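Local coordinates for amidohydrolase (Brucella melitensis biovar Abortus, PDB 4F0L), which probably acts as a metal-dependent deaminase of the amidohydrolase family, holding an iron(III) ion at the mouth of a TIM barrel, at residues Gly126-Leu131 and Leu164-Ala169; Leu211-His216 and Asp227-Leu232; His216-Val221 and Val238-Ala243; Arg273-His278 and Gly294-Leu299. One frame throughout, in Å; residues are numbered along the deposited sequence.

Contact 1. Residues Gly126-Leu131 and Leu164-Ala169; sequences GEFHYL and LPVFYA
Leu-164 opens the ladder by giving its N-H to Glu-127 O, an N-to-O distance of 3.0 Å, while its CB rests 3.5 Å from that same Glu-127 O. Its own carbonyl then turns to the neighbouring strand and takes the N-H of His-129, with 3.0 Å between Leu-164 O and His-129 N. Pro-165 has no N-H to offer, and the pairing steps over it. What the proline supplies instead is a CA-H directed at His-129 O, with 3.6 Å between Pro-165 CA and that oxygen. These are neighbouring parallel strands of a TIM barrel, joined through helix 145-157 as a beta-alpha-beta unit; Pro-165 and His-129 face the surrounding helices, whereas Leu-164 and Phe-128 face the interior. Val-166 carries the side-chain contact. Its N-H meets His-129 O, 2.8 Å from Val-166 N, and both of its methyls are engaged. CG1, anti to the backbone N (chi1 175°), lies against Tyr-130 CB, which also sits 3.5 Å from Val-166 CB. CG2 approaches the Phe-128 ring obliquely, 3.4 Å from Phe-128 CD1, and the Tyr-130 ring at its edge, near the ring plane. Phe-128 in turn meets the iron ligand His-65 edge-to-face, and Val-166 O takes a hydrogen bond from His-132 NE2.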
loop_
_atom_site.group_PDB
_atom_site.type_symbol
_atom_site.label_atom_id
_atom_site.label_comp_id
_atom_site.label_asym_id
_atom_site.label_seq_id
_atom_site.Cartn_x
_atom_site.Cartn_y
_atom_site.Cartn_z
ATOM N N GLY B 126 -12.654 9.272 -14.768
ATOM C CA GLY B 126 -12.141 9.935 -15.968
ATOM C C GLY B 126 -11.495 8.921 -16.846
ATOM O O GLY B 126 -10.370 8.514 -16.600
ATOM N N GLU B 127 -12.252 8.412 -17.805
ATOM C CA GLU B 127 -11.805 7.333 -18.667
ATOM C C GLU B 127 -11.048 7.887 -19.875
ATOM O O GLU B 127 -11.627 8.451 -20.784
ATOM C CB GLU B 127 -12.975 6.480 -19.137
ATOM C CG GLU B 127 -12.566 5.236 -19.912
ATOM C CD GLU B 127 -11.689 4.264 -19.125
ATOM O OE1 GLU B 127 -11.885 4.108 -17.890
ATOM O OE2 GLU B 127 -10.802 3.644 -19.755
ATOM N N PHE B 128 -9.746 7.700 -19.831
ATOM C CA PHE B 128 -8.796 8.228 -20.797
ATOM C C PHE B 128 -8.702 7.097 -21.817
ATOM O O PHE B 128 -7.889 6.151 -21.680
ATOM C CB PHE B 128 -7.474 8.484 -20.046
ATOM C CG PHE B 128 -6.421 9.236 -20.817
ATOM C CD1 PHE B 128 -5.613 8.581 -21.737
ATOM C CD2 PHE B 128 -6.151 10.544 -20.532
ATOM C CE1 PHE B 128 -4.579 9.260 -22.401
ATOM C CE2 PHE B 128 -5.132 11.227 -21.177
ATOM C CZ PHE B 128 -4.339 10.582 -22.114
ATOM N N HIS B 129 -9.551 7.213 -22.833
ATOM C CA HIS B 129 -9.968 6.089 -23.636
ATOM C C HIS B 129 -9.317 6.056 -25.001
ATOM O O HIS B 129 -9.651 6.888 -25.874
ATOM C CB HIS B 129 -11.482 6.184 -23.824
ATOM C CG HIS B 129 -12.032 5.132 -24.728
ATOM N ND1 HIS B 129 -11.889 3.830 -24.466
ATOM C CD2 HIS B 129 -12.725 5.226 -25.936
ATOM C CE1 HIS B 129 -12.486 3.113 -25.438
ATOM N NE2 HIS B 129 -12.993 3.967 -26.341
ATOM N N TYR B 130 -8.405 5.122 -25.212
ATOM C CA TYR B 130 -7.714 5.058 -26.508
ATOM C C TYR B 130 -7.883 3.764 -27.298
ATOM O O TYR B 130 -7.304 3.624 -28.362
ATOM C CB TYR B 130 -6.220 5.409 -26.379
ATOM C CG TYR B 130 -5.370 4.583 -25.452
ATOM C CD1 TYR B 130 -4.832 3.364 -25.854
ATOM C CD2 TYR B 130 -5.005 5.068 -24.206
ATOM C CE1 TYR B 130 -4.008 2.626 -25.012
ATOM C CE2 TYR B 130 -4.168 4.342 -23.365
ATOM C CZ TYR B 130 -3.673 3.135 -23.770
ATOM O OH TYR B 130 -2.848 2.424 -22.930
ATOM N N LEU B 131 -8.667 2.830 -26.782
ATOM C CA LEU B 131 -8.861 1.572 -27.440
ATOM C C LEU B 131 -10.096 1.718 -28.326
ATOM O O LEU B 131 -11.231 1.453 -27.894
ATOM C CB LEU B 131 -9.034 0.481 -26.405
ATOM C CG LEU B 131 -9.233 -0.927 -26.922
ATOM C CD1 LEU B 131 -8.125 -1.348 -27.874
ATOM C CD2 LEU B 131 -9.369 -1.867 -25.714
ATOM N N LEU B 164 -13.117 10.757 -21.892
ATOM C CA LEU B 164 -12.042 11.532 -22.505
ATOM C C LEU B 164 -11.420 10.713 -23.667
ATOM O O LEU B 164 -10.374 10.068 -23.508
ATOM C CB LEU B 164 -10.991 11.853 -21.439
ATOM C CG LEU B 164 -11.495 12.655 -20.223
ATOM C CD1 LEU B 164 -10.472 12.569 -19.092
ATOM C CD2 LEU B 164 -11.836 14.109 -20.545
ATOM N N PRO B 165 -12.106 10.665 -24.803
ATOM C CA PRO B 165 -11.560 9.910 -25.935
ATOM C C PRO B 165 -10.209 10.480 -26.325
ATOM O O PRO B 165 -10.056 11.704 -26.416
ATOM C CB PRO B 165 -12.596 10.153 -27.044
ATOM C CG PRO B 165 -13.869 10.433 -26.305
ATOM C CD PRO B 165 -13.395 11.279 -25.158
ATOM N N VAL B 166 -9.260 9.594 -26.573
ATOM C CA VAL B 166 -7.874 9.951 -26.816
ATOM C C VAL B 166 -7.547 10.146 -28.326
ATOM O O VAL B 166 -7.939 9.330 -29.221
ATOM C CB VAL B 166 -6.955 8.862 -26.244
ATOM C CG1 VAL B 166 -5.473 9.130 -26.579
ATOM C CG2 VAL B 166 -7.135 8.767 -24.725
ATOM N N PHE B 167 -6.864 11.245 -28.594
ATOM C CA PHE B 167 -6.340 11.497 -29.913
ATOM C C PHE B 167 -4.907 11.015 -29.935
ATOM O O PHE B 167 -4.091 11.457 -29.122
ATOM C CB PHE B 167 -6.391 12.979 -30.311
ATOM C CG PHE B 167 -5.829 13.205 -31.683
ATOM C CD1 PHE B 167 -6.593 12.935 -32.803
ATOM C CD2 PHE B 167 -4.494 13.530 -31.845
ATOM C CE1 PHE B 167 -6.063 13.065 -34.076
ATOM C CE2 PHE B 167 -3.947 13.655 -33.100
ATOM C CZ PHE B 167 -4.739 13.423 -34.224
ATOM N N TYR B 168 -4.606 10.144 -30.893
ATOM C CA TYR B 168 -3.293 9.486 -31.026
ATOM C C TYR B 168 -3.007 9.264 -32.508
ATOM O O TYR B 168 -3.798 8.641 -33.204
ATOM C CB TYR B 168 -3.365 8.130 -30.328
ATOM C CG TYR B 168 -2.059 7.427 -30.002
ATOM C CD1 TYR B 168 -1.122 7.115 -30.977
ATOM C CD2 TYR B 168 -1.798 7.023 -28.709
ATOM C CE1 TYR B 168 0.060 6.455 -30.659
ATOM C CE2 TYR B 168 -0.633 6.372 -28.394
ATOM C CZ TYR B 168 0.281 6.104 -29.369
ATOM O OH TYR B 168 1.416 5.438 -29.000
ATOM N N ALA B 169 -1.883 9.771 -32.997
ATOM C CA ALA B 169 -1.564 9.656 -34.429
ATOM C C ALA B 169 -0.101 9.311 -34.763
ATOM O O ALA B 169 0.189 9.027 -35.907
ATOM C CB ALA B 169 -1.955 10.945 -35.137
#

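Contact 2. Residues Leu211-His216 and Asp227-Leu232; sequences LGVAPH and DSVTQL
Val-213 and Val-229 form the close part of this interface, their side chains running past one another in opposing directions. Val-213 CG2 does most of the touching: a chi1 of -55° puts CG1 anti to the carbonyl carbon and leaves CG2 between the backbone N and the carbonyl carbon, from where it lies 3.8 Å from Val-229 CG1 and 3.7 Å from Val-229 O. That oxygen also receives the N-H of Leu-232, closing a type I turn from Val-229 to Leu-232. The two segments belong to a beta-alpha unit of the barrel, in which strand 210-215 is followed by a loop and then by the short helix 223-229, packed back on the strand's outer face. No hydrogen bond links the two segments; the contact between them is apolar. Away from the valine pair the approach slackens. Pro-215 CD is 4.3 Å from Val-229 CG1, and Pro-215 CG meets the methyl CG2 of Thr-230 at 4.2 Å; the hydroxyl of that threonine is bonded instead to Leu-226 O. Beyond these lies the solvent side, where Asp-227 is exposed and Ser-228 and Gln-231 are partly so, while Val-229 is also backed by Phe-167 and by Phe-192 of helix 189-203.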
loop_
_atom_site.group_PDB
_atom_site.type_symbol
_atom_site.label_atom_id
_atom_site.label_comp_id
_atom_site.label_asym_id
_atom_site.label_seq_id
_atom_site.Cartn_x
_atom_site.Cartn_y
_atom_site.Cartn_z
ATOM N N LEU B 211 -18.078 15.140 -21.427
ATOM C CA LEU B 211 -17.282 14.664 -22.583
ATOM C C LEU B 211 -16.187 15.670 -22.854
ATOM O O LEU B 211 -16.480 16.834 -23.199
ATOM C CB LEU B 211 -18.150 14.485 -23.839
ATOM C CG LEU B 211 -17.481 14.039 -25.158
ATOM C CD1 LEU B 211 -16.865 12.655 -24.986
ATOM C CD2 LEU B 211 -18.460 14.056 -26.334
ATOM N N GLY B 212 -14.928 15.242 -22.687
ATOM C CA GLY B 212 -13.786 16.074 -23.029
ATOM C C GLY B 212 -12.934 15.399 -24.102
ATOM O O GLY B 212 -13.422 14.507 -24.798
ATOM N N VAL B 213 -11.682 15.812 -24.228
ATOM C CA VAL B 213 -10.736 15.220 -25.188
ATOM C C VAL B 213 -9.387 14.957 -24.525
ATOM O O VAL B 213 -9.034 15.611 -23.536
ATOM C CB VAL B 213 -10.524 16.113 -26.431
ATOM C CG1 VAL B 213 -11.870 16.442 -27.112
ATOM C CG2 VAL B 213 -9.773 17.374 -26.043
ATOM N N ALA B 214 -8.668 13.961 -25.045
ATOM C CA ALA B 214 -7.422 13.508 -24.445
ATOM C C ALA B 214 -6.368 13.318 -25.545
ATOM O O ALA B 214 -6.159 12.210 -26.007
ATOM C CB ALA B 214 -7.621 12.207 -23.665
ATOM N N PRO B 215 -5.691 14.410 -25.951
ATOM C CA PRO B 215 -4.471 14.185 -26.712
ATOM C C PRO B 215 -3.538 13.279 -25.929
ATOM O O PRO B 215 -3.275 13.520 -24.743
ATOM C CB PRO B 215 -3.878 15.590 -26.872
ATOM C CG PRO B 215 -4.602 16.462 -25.897
ATOM C CD PRO B 215 -5.947 15.835 -25.693
ATOM N N HIS B 216 -3.066 12.210 -26.543
ATOM C CA HIS B 216 -2.377 11.180 -25.747
ATOM C C HIS B 216 -1.172 11.695 -24.996
ATOM O O HIS B 216 -1.047 11.512 -23.784
ATOM C CB HIS B 216 -1.953 10.027 -26.620
ATOM C CG HIS B 216 -1.281 8.935 -25.862
ATOM N ND1 HIS B 216 0.068 8.861 -25.732
ATOM C CD2 HIS B 216 -1.811 7.880 -25.138
ATOM C CE1 HIS B 216 0.381 7.789 -24.968
ATOM N NE2 HIS B 216 -0.765 7.191 -24.602
ATOM N N ASP B 227 -3.719 21.598 -31.595
ATOM C CA ASP B 227 -4.617 22.745 -31.755
ATOM C C ASP B 227 -6.033 22.330 -32.153
ATOM O O ASP B 227 -6.995 22.777 -31.538
ATOM C CB ASP B 227 -4.095 23.743 -32.799
ATOM C CG ASP B 227 -2.867 24.499 -32.335
ATOM O OD1 ASP B 227 -2.668 24.650 -31.109
ATOM O OD2 ASP B 227 -2.105 24.957 -33.216
ATOM N N SER B 228 -6.160 21.493 -33.175
ATOM C CA SER B 228 -7.478 21.056 -33.635
ATOM C C SER B 228 -8.273 20.316 -32.569
ATOM O O SER B 228 -9.434 20.613 -32.350
ATOM C CB SER B 228 -7.351 20.132 -34.822
ATOM O OG SER B 228 -6.598 20.762 -35.817
ATOM N N VAL B 229 -7.625 19.372 -31.904
ATOM C CA VAL B 229 -8.315 18.514 -30.935
ATOM C C VAL B 229 -8.812 19.317 -29.747
ATOM O O VAL B 229 -9.948 19.134 -29.307
ATOM C CB VAL B 229 -7.406 17.343 -30.499
ATOM C CG1 VAL B 229 -8.000 16.582 -29.340
ATOM C CG2 VAL B 229 -7.169 16.428 -31.692
ATOM N N THR B 230 -7.999 20.251 -29.275
ATOM C CA THR B 230 -8.329 21.009 -28.069
ATOM C C THR B 230 -9.271 22.209 -28.343
ATOM O O THR B 230 -9.643 22.946 -27.432
ATOM C CB THR B 230 -7.038 21.427 -27.325
ATOM O OG1 THR B 230 -6.215 22.218 -28.177
ATOM C CG2 THR B 230 -6.227 20.203 -26.945
ATOM N N GLN B 231 -9.671 22.378 -29.602
ATOM C CA GLN B 231 -10.643 23.382 -29.995
ATOM C C GLN B 231 -12.017 22.755 -30.246
ATOM O O GLN B 231 -12.994 23.480 -30.395
ATOM C CB GLN B 231 -10.145 24.164 -31.251
ATOM N N LEU B 232 -12.113 21.425 -30.261
ATOM C CA LEU B 232 -13.394 20.777 -30.581
ATOM C C LEU B 232 -14.494 21.095 -29.592
ATOM O O LEU B 232 -15.630 21.330 -29.985
ATOM C CB LEU B 232 -13.265 19.254 -30.652
ATOM C CG LEU B 232 -12.623 18.652 -31.882
ATOM C CD1 LEU B 232 -12.599 17.138 -31.681
ATOM C CD2 LEU B 232 -13.344 19.048 -33.193
#

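Contact 3. Residues His216-Val221 and Val238-Ala243. With FE (Fe (III) ion), chain E.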
loop_
_atom_site.group_PDB
_atom_site.type_symbol
_atom_site.label_atom_id
_atom_site.label_comp_id
_atom_site.label_asym_id
_atom_site.label_seq_id
_atom_site.Cartn_x
_atom_site.Cartn_y
_atom_site.Cartn_z
ATOM N N HIS B 216 -3.066 12.210 -26.543
ATOM C CA HIS B 216 -2.377 11.180 -25.747
ATOM C C HIS B 216 -1.172 11.695 -24.996
ATOM O O HIS B 216 -1.047 11.512 -23.784
ATOM C CB HIS B 216 -1.953 10.027 -26.620
ATOM C CG HIS B 216 -1.281 8.935 -25.862
ATOM N ND1 HIS B 216 0.068 8.861 -25.732
ATOM C CD2 HIS B 216 -1.811 7.880 -25.138
ATOM C CE1 HIS B 216 0.381 7.789 -24.968
ATOM N NE2 HIS B 216 -0.765 7.191 -24.602
ATOM N N SER B 217 -0.293 12.355 -25.726
ATOM C CA SER B 217 0.995 12.834 -25.201
ATOM C C SER B 217 1.633 13.678 -26.271
ATOM O O SER B 217 1.172 13.680 -27.433
ATOM C CB SER B 217 1.929 11.664 -24.903
ATOM O OG SER B 217 2.264 11.021 -26.114
ATOM N N LEU B 218 2.716 14.350 -25.918
ATOM C CA LEU B 218 3.389 15.189 -26.891
ATOM C C LEU B 218 4.045 14.379 -28.008
ATOM O O LEU B 218 4.204 14.876 -29.114
ATOM C CB LEU B 218 4.399 16.113 -26.212
ATOM C CG LEU B 218 3.769 17.139 -25.248
ATOM C CD1 LEU B 218 4.863 17.915 -24.523
ATOM C CD2 LEU B 218 2.785 18.067 -25.955
ATOM N N ARG B 219 4.412 13.134 -27.715
ATOM C CA ARG B 219 5.001 12.239 -28.728
ATOM C C ARG B 219 3.987 11.842 -29.770
ATOM O O ARG B 219 4.320 11.618 -30.937
ATOM C CB ARG B 219 5.441 10.896 -28.111
ATOM C CG ARG B 219 6.649 10.924 -27.229
ATOM C CD ARG B 219 7.110 9.483 -27.037
ATOM N NE ARG B 219 8.076 9.453 -25.944
ATOM C CZ ARG B 219 9.390 9.607 -26.088
ATOM N NH1 ARG B 219 9.958 9.730 -27.293
ATOM N NH2 ARG B 219 10.151 9.608 -25.007
ATOM N N ALA B 220 2.756 11.665 -29.312
ATOM C CA ALA B 220 1.746 10.975 -30.084
ATOM C C ALA B 220 0.956 11.945 -30.951
ATOM O O ALA B 220 0.186 11.517 -31.806
ATOM C CB ALA B 220 0.839 10.150 -29.182
ATOM N N VAL B 221 1.178 13.241 -30.765
ATOM C CA VAL B 221 0.369 14.261 -31.416
ATOM C C VAL B 221 1.298 15.364 -31.878
ATOM O O VAL B 221 2.243 15.705 -31.156
ATOM C CB VAL B 221 -0.684 14.817 -30.423
ATOM C CG1 VAL B 221 -1.612 15.799 -31.118
ATOM C CG2 VAL B 221 -1.527 13.701 -29.787
ATOM N N VAL B 238 -9.572 19.080 -21.114
ATOM C CA VAL B 238 -8.490 18.535 -21.926
ATOM C C VAL B 238 -7.494 17.808 -20.987
ATOM O O VAL B 238 -6.985 18.405 -20.042
ATOM C CB VAL B 238 -7.748 19.655 -22.660
ATOM C CG1 VAL B 238 -6.574 19.104 -23.500
ATOM C CG2 VAL B 238 -8.723 20.478 -23.499
ATOM N N HIS B 239 -7.253 16.530 -21.239
ATOM C CA HIS B 239 -6.261 15.740 -20.501
ATOM C C HIS B 239 -5.167 15.285 -21.426
ATOM O O HIS B 239 -5.424 15.000 -22.606
ATOM C CB HIS B 239 -6.911 14.529 -19.873
ATOM C CG HIS B 239 -7.784 14.844 -18.705
ATOM N ND1 HIS B 239 -7.822 14.054 -17.594
ATOM C CD2 HIS B 239 -8.706 15.859 -18.495
ATOM C CE1 HIS B 239 -8.663 14.572 -16.715
ATOM N NE2 HIS B 239 -9.214 15.675 -17.254
ATOM N N ILE B 240 -3.951 15.207 -20.904
ATOM C CA ILE B 240 -2.784 14.779 -21.684
ATOM C C ILE B 240 -1.750 14.168 -20.764
ATOM O O ILE B 240 -1.510 14.707 -19.701
ATOM C CB ILE B 240 -2.182 15.989 -22.454
ATOM C CG1 ILE B 240 -0.969 15.588 -23.289
ATOM C CG2 ILE B 240 -1.794 17.122 -21.507
ATOM C CD1 ILE B 240 -0.667 16.527 -24.441
ATOM N N HIS B 241 -1.111 13.066 -21.177
ATOM C CA HIS B 241 0.049 12.537 -20.443
ATOM C C HIS B 241 1.208 13.462 -20.689
ATOM O O HIS B 241 1.527 13.746 -21.832
ATOM C CB HIS B 241 0.525 11.149 -20.943
ATOM C CG HIS B 241 -0.405 9.987 -20.654
ATOM N ND1 HIS B 241 -0.859 9.158 -21.631
ATOM C CD2 HIS B 241 -0.877 9.460 -19.443
ATOM C CE1 HIS B 241 -1.638 8.185 -21.071
ATOM N NE2 HIS B 241 -1.647 8.379 -19.738
ATOM N N VAL B 242 1.893 13.913 -19.645
ATOM C CA VAL B 242 3.104 14.680 -19.867
ATOM C C VAL B 242 4.209 14.452 -18.800
ATOM O O VAL B 242 3.947 14.368 -17.590
ATOM C CB VAL B 242 2.754 16.188 -20.064
ATOM C CG1 VAL B 242 2.114 16.774 -18.821
ATOM C CG2 VAL B 242 3.991 16.953 -20.432
ATOM N N ALA B 243 5.460 14.330 -19.262
ATOM C CA ALA B 243 6.615 14.285 -18.366
ATOM C C ALA B 243 6.616 13.101 -17.365
ATOM O O ALA B 243 7.155 13.200 -16.260
ATOM C CB ALA B 243 6.747 15.610 -17.641
HETATM FE FE FE E . -2.249 6.679 -18.220
HETATM O O HOH W 1 3.688 14.281 -23.403
HETATM O O HOH W 2 -0.279 6.793 -17.304
HETATM O O HOH W 3 -0.942 5.073 -19.163
#
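His-216 O accepts the backbone N-H of His-241, 3.0 Å from His-241 N, and so ties the loop that follows strand 210-215 to the next strand of the TIM barrel, 238-242. The link lies at the C-terminal ends of these strands, where barrels of the amidohydrolase family carry their metal site. The two histidine rings meet as a T-shaped pair: the edge of His-241 is turned to one face of His-216, the planes at 73°. ND1 of His-241 is the atom over that face, 3.6 Å from His-216 NE2. CG of His-216 is anti to its backbone N (chi1 -179°), an orientation that brings the ring back toward His-241 although CB sets off the other way. The ring is also held at ND1, which shares a hydrogen bond with Ser-217 OG at 3.1 Å. That hydroxyl oxygen also accepts from Ala-220 N, making an ST motif, and this serine thereby helps to fix the rotation of the ring packed on a metal ligand. Further along the loop the contact is apolar: the Leu-218 and Ile-240 side chains cross at about a right angle, with CD2 of the leucine 4.1 Å from CD1 of the isoleucine. A water accepts from Leu-218 N and donates to His-241 O, 2.7 Å from each. His-65, His-67 and Asp-329 complete the protein's share of the iron site, to which two waters also bind. His-241 makes its own bond to the iron through NE2, 2.4 Å long.

Contact 4. Residues Arg273-His278 and Gly294-Leu299; sequences RWCLIH and GAIAGL
With chi1 at -178°, Cys-275 sends SG to the far side of CB from its own backbone N and lays the sulfur over Gly-298, 3.7 Å from its CA. Ile-277 approaches the same glycine from further along the strand: its CG1 lies anti to the carbonyl carbon (chi1 -50°), and CD1 folds back to 4.0 Å from Gly-298 CA. Because Gly-298 has no side chain on this face, sulfur and methyl share the place above it, and the backbones draw in to a CA-to-CA distance of 4.2 Å between Ile-277 and Gly-298. Four backbone hydrogen bonds run alternately across the parallel pair. Ile-296 N gives to Trp-274 O, Leu-276 N to Ile-296 O, Gly-298 N to Leu-276 O, and His-278 N to Gly-298 O at 2.8 Å. The third and fourth are nearly straight at the hydrogen. On the other side of the sheet Leu-276 CG packs 4.3 Å from Ala-295 CB, beside Met-290 of helix 284-293, whose C-terminal end is closed by Gly-294 in a Schellman motif. At the C-terminal end of the pair, Leu-299 CD2 touches His-278 O at 3.6 Å. The His-278 ring has one face over Ile-277 CG2, and its ND1 is hydrogen-bonded to Glu-304. Strand, helix and strand form a right-handed beta-alpha-beta unit of the TIM barrel, and His-278, its nearest side-chain atom about 4 Å from the iron, stands at the rim of the metal site.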
loop_
_atom_site.group_PDB
_atom_site.type_symbol
_atom_site.label_atom_id
_atom_site.label_comp_id
_atom_site.label_asym_id
_atom_site.label_seq_id
_atom_site.Cartn_x
_atom_site.Cartn_y
_atom_site.Cartn_z
ATOM N N ARG B 273 -8.947 24.106 -17.183
ATOM C CA ARG B 273 -9.590 23.212 -18.148
ATOM C C ARG B 273 -8.700 21.974 -18.389
ATOM O O ARG B 273 -9.186 20.919 -18.815
ATOM C CB ARG B 273 -9.815 24.007 -19.447
ATOM C CG ARG B 273 -10.470 23.292 -20.590
ATOM C CD ARG B 273 -10.304 24.087 -21.895
ATOM N NE ARG B 273 -10.835 23.268 -22.975
ATOM C CZ ARG B 273 -10.388 23.219 -24.215
ATOM N NH1 ARG B 273 -9.394 23.983 -24.613
ATOM N NH2 ARG B 273 -10.964 22.369 -25.063
ATOM N N TRP B 274 -7.396 22.146 -18.151
ATOM C CA TRP B 274 -6.401 21.139 -18.456
ATOM C C TRP B 274 -6.061 20.333 -17.243
ATOM O O TRP B 274 -5.983 20.888 -16.134
ATOM C CB TRP B 274 -5.128 21.772 -18.992
ATOM C CG TRP B 274 -5.270 22.377 -20.374
ATOM C CD1 TRP B 274 -6.039 23.484 -20.774
ATOM C CD2 TRP B 274 -4.621 21.919 -21.595
ATOM N NE1 TRP B 274 -5.903 23.713 -22.122
ATOM C CE2 TRP B 274 -5.064 22.829 -22.671
ATOM C CE3 TRP B 274 -3.744 20.888 -21.899
ATOM C CZ2 TRP B 274 -4.643 22.673 -23.986
ATOM C CZ3 TRP B 274 -3.328 20.735 -23.236
ATOM C CH2 TRP B 274 -3.756 21.617 -24.247
ATOM N N CYS B 275 -5.870 19.026 -17.470
ATOM C CA CYS B 275 -5.331 18.118 -16.475
ATOM C C CYS B 275 -4.096 17.416 -17.076
ATOM O O CYS B 275 -4.186 16.747 -18.116
ATOM C CB CYS B 275 -6.359 17.085 -16.033
ATOM S SG CYS B 275 -5.731 15.966 -14.746
ATOM N N LEU B 276 -2.942 17.641 -16.458
ATOM C CA LEU B 276 -1.703 17.091 -17.002
ATOM C C LEU B 276 -1.434 15.877 -16.189
ATOM O O LEU B 276 -1.205 15.970 -14.988
ATOM C CB LEU B 276 -0.542 18.082 -16.884
ATOM C CG LEU B 276 -0.744 19.495 -17.420
ATOM C CD1 LEU B 276 0.595 20.258 -17.462
ATOM C CD2 LEU B 276 -1.454 19.483 -18.763
ATOM N N ILE B 277 -1.486 14.731 -16.841
ATOM C CA ILE B 277 -1.358 13.437 -16.171
ATOM C C ILE B 277 0.129 13.133 -15.878
ATOM O O ILE B 277 1.002 13.277 -16.745
ATOM C CB ILE B 277 -1.993 12.299 -17.003
ATOM C CG1 ILE B 277 -3.413 12.692 -17.442
ATOM C CG2 ILE B 277 -2.043 10.993 -16.188
ATOM C CD1 ILE B 277 -4.375 12.893 -16.271
ATOM N N HIS B 278 0.391 12.712 -14.641
ATOM C CA HIS B 278 1.753 12.494 -14.116
ATOM C C HIS B 278 2.497 13.764 -13.809
ATOM O O HIS B 278 2.669 14.113 -12.612
ATOM C CB HIS B 278 2.580 11.522 -14.984
ATOM C CG HIS B 278 1.857 10.237 -15.285
ATOM N ND1 HIS B 278 1.412 9.422 -14.313
ATOM C CD2 HIS B 278 1.469 9.662 -16.501
ATOM C CE1 HIS B 278 0.784 8.365 -14.865
ATOM N NE2 HIS B 278 0.801 8.524 -16.212
ATOM N N GLY B 294 -3.089 27.140 -13.362
ATOM C CA GLY B 294 -4.303 26.517 -12.832
ATOM C C GLY B 294 -4.561 25.096 -13.311
ATOM O O GLY B 294 -5.610 24.523 -13.001
ATOM N N ALA B 295 -3.621 24.527 -14.076
ATOM C CA ALA B 295 -3.738 23.159 -14.585
ATOM C C ALA B 295 -3.762 22.199 -13.418
ATOM O O ALA B 295 -3.058 22.396 -12.452
ATOM C CB ALA B 295 -2.563 22.825 -15.491
ATOM N N ILE B 296 -4.602 21.172 -13.495
ATOM C CA ILE B 296 -4.688 20.185 -12.422
ATOM C C ILE B 296 -3.675 19.081 -12.666
ATOM O O ILE B 296 -3.592 18.570 -13.795
ATOM C CB ILE B 296 -6.059 19.516 -12.377
ATOM C CG1 ILE B 296 -7.160 20.569 -12.196
ATOM C CG2 ILE B 296 -6.069 18.429 -11.289
ATOM C CD1 ILE B 296 -6.989 21.436 -10.967
ATOM N N ALA B 297 -2.912 18.718 -11.628
ATOM C CA ALA B 297 -1.978 17.595 -11.707
ATOM C C ALA B 297 -2.739 16.288 -11.570
ATOM O O ALA B 297 -3.360 16.053 -10.526
ATOM C CB ALA B 297 -0.892 17.708 -10.611
ATOM N N GLY B 298 -2.724 15.453 -12.603
ATOM C CA GLY B 298 -3.407 14.161 -12.570
ATOM C C GLY B 298 -2.439 13.115 -12.067
ATOM O O GLY B 298 -1.751 12.468 -12.862
ATOM N N LEU B 299 -2.359 12.971 -10.747
ATOM C CA LEU B 299 -1.375 12.089 -10.135
ATOM C C LEU B 299 -1.879 10.645 -10.087
ATOM O O LEU B 299 -3.039 10.378 -9.711
ATOM C CB LEU B 299 -1.040 12.593 -8.721
ATOM C CG LEU B 299 -0.491 14.026 -8.614
ATOM C CD1 LEU B 299 -0.068 14.337 -7.160
ATOM C CD2 LEU B 299 0.702 14.235 -9.588
#

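Read in chain order, the four contacts follow the barrel wall from strand to strand. Contact 1 pairs strands 122-129 and 160-167, contact 2 backs strand 210-215 with helix 223-229, contact 3 ties the following loop to strand 238-242, and contact 4 pairs strands 274-276 and 296-299. Strands 160-167 and 210-215 are neighbours in one sheet, as are 238-242 and 274-276. Successive centres lie about 10 to 11 Å apart, those of contacts 1 and 4 about 15 Å. Contacts 2 and 3 interlock, their segments alternating along the chain and sharing His-216. Contact 3 supplies the iron ligand His-241, with Phe-128 of contact 1 and His-278 of contact 4 close to the site.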